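Local coordinates for protein phosphatidylinositol-specific phospholipase C1 (Streptomyces antibioticus, PDB 3H4X) that belongs to the phosphoinositide-specific phospholipase C family, calcium-dependent branch, and folds as a TIM barrel of parallel strands and helices, at residues A303-R308 against A322-L327. Sequence-based numbering, arbitrary orientation.
With EOH (ethanol), chain R.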
loop_
_atom_site.group_PDB
_atom_site.type_symbol
_atom_site.label_atom_id
_atom_site.label_comp_id
_atom_site.label_asym_id
_atom_site.label_seq_id
_atom_site.Cartn_x
_atom_site.Cartn_y
_atom_site.Cartn_z
ATOM N N ALA A 303 1.331 3.313 25.203
ATOM C CA ALA A 303 0.070 2.758 25.678
ATOM C C ALA A 303 -1.112 3.273 24.860
ATOM O O ALA A 303 -2.011 2.512 24.508
ATOM C CB ALA A 303 -0.124 3.067 27.157
ATOM N N GLU A 304 -1.107 4.570 24.576
ATOM C CA GLU A 304 -2.149 5.179 23.756
ATOM C C GLU A 304 -2.204 4.536 22.369
ATOM O O GLU A 304 -3.279 4.209 21.862
ATOM C CB GLU A 304 -1.912 6.685 23.621
ATOM C CG GLU A 304 -2.254 7.493 24.864
ATOM C CD GLU A 304 -1.851 8.947 24.734
ATOM O OE1 GLU A 304 -1.035 9.265 23.843
ATOM O OE2 GLU A 304 -2.349 9.777 25.525
ATOM N N ALA A 305 -1.037 4.351 21.761
ATOM C CA ALA A 305 -0.962 3.832 20.401
ATOM C C ALA A 305 -1.402 2.374 20.341
ATOM O O ALA A 305 -2.153 1.973 19.447
ATOM C CB ALA A 305 0.450 3.996 19.852
ATOM N N LEU A 306 -0.946 1.583 21.305
ATOM C CA LEU A 306 -1.318 0.179 21.357
ATOM C C LEU A 306 -2.823 0.014 21.536
ATOM O O LEU A 306 -3.444 -0.833 20.893
ATOM C CB LEU A 306 -0.565 -0.541 22.478
ATOM C CG LEU A 306 0.914 -0.823 22.208
ATOM C CD1 LEU A 306 1.587 -1.393 23.445
ATOM C CD2 LEU A 306 1.069 -1.767 21.024
ATOM N N ALA A 307 -3.406 0.820 22.418
ATOM C CA ALA A 307 -4.847 0.778 22.637
ATOM C C ALA A 307 -5.590 1.109 21.348
ATOM O O ALA A 307 -6.605 0.499 21.024
ATOM C CB ALA A 307 -5.249 1.736 23.749
ATOM N N ARG A 308 -5.071 2.084 20.614
ATOM C CA ARG A 308 -5.689 2.503 19.364
ATOM C C ARG A 308 -5.623 1.386 18.314
ATOM O O ARG A 308 -6.603 1.123 17.614
ATOM C CB ARG A 308 -5.032 3.791 18.863
ATOM C CG ARG A 308 -5.637 4.382 17.598
ATOM C CD ARG A 308 -7.151 4.555 17.669
ATOM N NE ARG A 308 -7.635 5.229 18.877
ATOM C CZ ARG A 308 -7.595 6.543 19.081
ATOM N NH1 ARG A 308 -7.057 7.354 18.178
ATOM N NH2 ARG A 308 -8.085 7.052 20.205
ATOM N N ALA A 322 -0.434 5.812 10.794
ATOM C CA ALA A 322 -0.226 7.141 11.344
ATOM C C ALA A 322 1.244 7.489 11.099
ATOM O O ALA A 322 1.857 6.962 10.167
ATOM C CB ALA A 322 -0.571 7.182 12.831
ATOM N N ASP A 323 1.811 8.364 11.926
ATOM C CA ASP A 323 3.201 8.790 11.758
ATOM C C ASP A 323 4.080 8.363 12.930
ATOM O O ASP A 323 4.998 9.092 13.313
ATOM C CB ASP A 323 3.285 10.313 11.620
ATOM C CG ASP A 323 2.636 10.831 10.353
ATOM O OD1 ASP A 323 2.271 10.019 9.481
ATOM O OD2 ASP A 323 2.492 12.065 10.227
ATOM N N TRP A 324 3.817 7.187 13.486
ATOM C CA TRP A 324 4.444 6.782 14.747
ATOM C C TRP A 324 5.860 6.220 14.610
ATOM O O TRP A 324 6.196 5.210 15.230
ATOM C CB TRP A 324 3.555 5.779 15.486
ATOM C CG TRP A 324 2.194 6.313 15.832
ATOM C CD1 TRP A 324 1.868 7.608 16.113
ATOM C CD2 TRP A 324 0.984 5.559 15.954
ATOM N NE1 TRP A 324 0.526 7.708 16.395
ATOM C CE2 TRP A 324 -0.039 6.463 16.305
ATOM C CE3 TRP A 324 0.663 4.208 15.795
ATOM C CZ2 TRP A 324 -1.361 6.060 16.498
ATOM C CZ3 TRP A 324 -0.649 3.809 15.992
ATOM C CH2 TRP A 324 -1.644 4.732 16.338
ATOM N N TYR A 325 6.696 6.879 13.817
ATOM C CA TYR A 325 8.071 6.418 13.656
ATOM C C TYR A 325 8.881 6.374 14.969
ATOM O O TYR A 325 9.807 5.575 15.087
ATOM C CB TYR A 325 8.802 7.206 12.559
ATOM C CG TYR A 325 9.002 8.674 12.864
ATOM C CD1 TYR A 325 10.125 9.112 13.552
ATOM C CD2 TYR A 325 8.074 9.623 12.456
ATOM C CE1 TYR A 325 10.315 10.452 13.832
ATOM C CE2 TYR A 325 8.256 10.966 12.734
ATOM C CZ TYR A 325 9.378 11.372 13.421
ATOM O OH TYR A 325 9.568 12.707 13.703
ATOM N N PRO A 326 8.533 7.218 15.962
ATOM C CA PRO A 326 9.261 7.138 17.233
ATOM C C PRO A 326 8.935 5.885 18.044
ATOM O O PRO A 326 9.558 5.643 19.079
ATOM C CB PRO A 326 8.780 8.381 17.994
ATOM C CG PRO A 326 8.284 9.309 16.951
ATOM C CD PRO A 326 7.670 8.410 15.907
ATOM N N LEU A 327 7.975 5.090 17.578
ATOM C CA LEU A 327 7.514 3.933 18.340
ATOM C C LEU A 327 7.623 2.618 17.566
ATOM O O LEU A 327 6.610 1.995 17.256
ATOM C CB LEU A 327 6.065 4.141 18.789
ATOM C CG LEU A 327 5.755 5.387 19.622
ATOM C CD1 LEU A 327 4.249 5.567 19.757
ATOM C CD2 LEU A 327 6.418 5.307 20.989
HETATM C C1 EOH R . 13.088 7.816 15.577
HETATM C C2 EOH R . 12.436 8.490 16.778
HETATM O O EOH R . 12.392 6.656 15.181
#
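The helical segment 303-308 meets segment 322-327, the last residue of a strand and the loop that follows it, with Ala-305 and Trp-324 coming nearest along the backbone at 8.4 Å between their CA atoms. In the TIM barrel of this phospholipase C family, helix 302-314 leads into strand 319-322, the last of the eight parallel strands, which closes the ring on 31-36. The loop after it folds back against the helix: an inverse gamma turn centred on Trp-324, then a type I beta turn from Trp-324 to Leu-327, closed by Leu-327 N to Trp-324 O at 2.9 Å. The main contact is a CH-pi interaction. The methyl CB of Ala-305 sits 4.0 Å from the centroid of the six-membered ring of Trp-324, 8° off the normal, while CB of Ala-322 covers the opposite face of the indole, which is thus held between two alanine methyls. With CG of Trp-324 anti to its carbonyl carbon (chi1 -60°), the indole extends to the helix, and its NE1 is hydrogen-bonded to the carbonyl of Asp-296. Arg-308 adds aliphatic contact at the ring's edge, CG lying 4.2 Å from Trp-324 CH2; its guanidinium turns away to the carbonyls of Ala-288 and Pro-293. Val-330 of helix 328-331, which begins right after this loop, touches both Ala-305 and Trp-324. From the end of the beta turn, Leu-327 brings its CD1 methyl to 4.1 Å from Ala-305 CB.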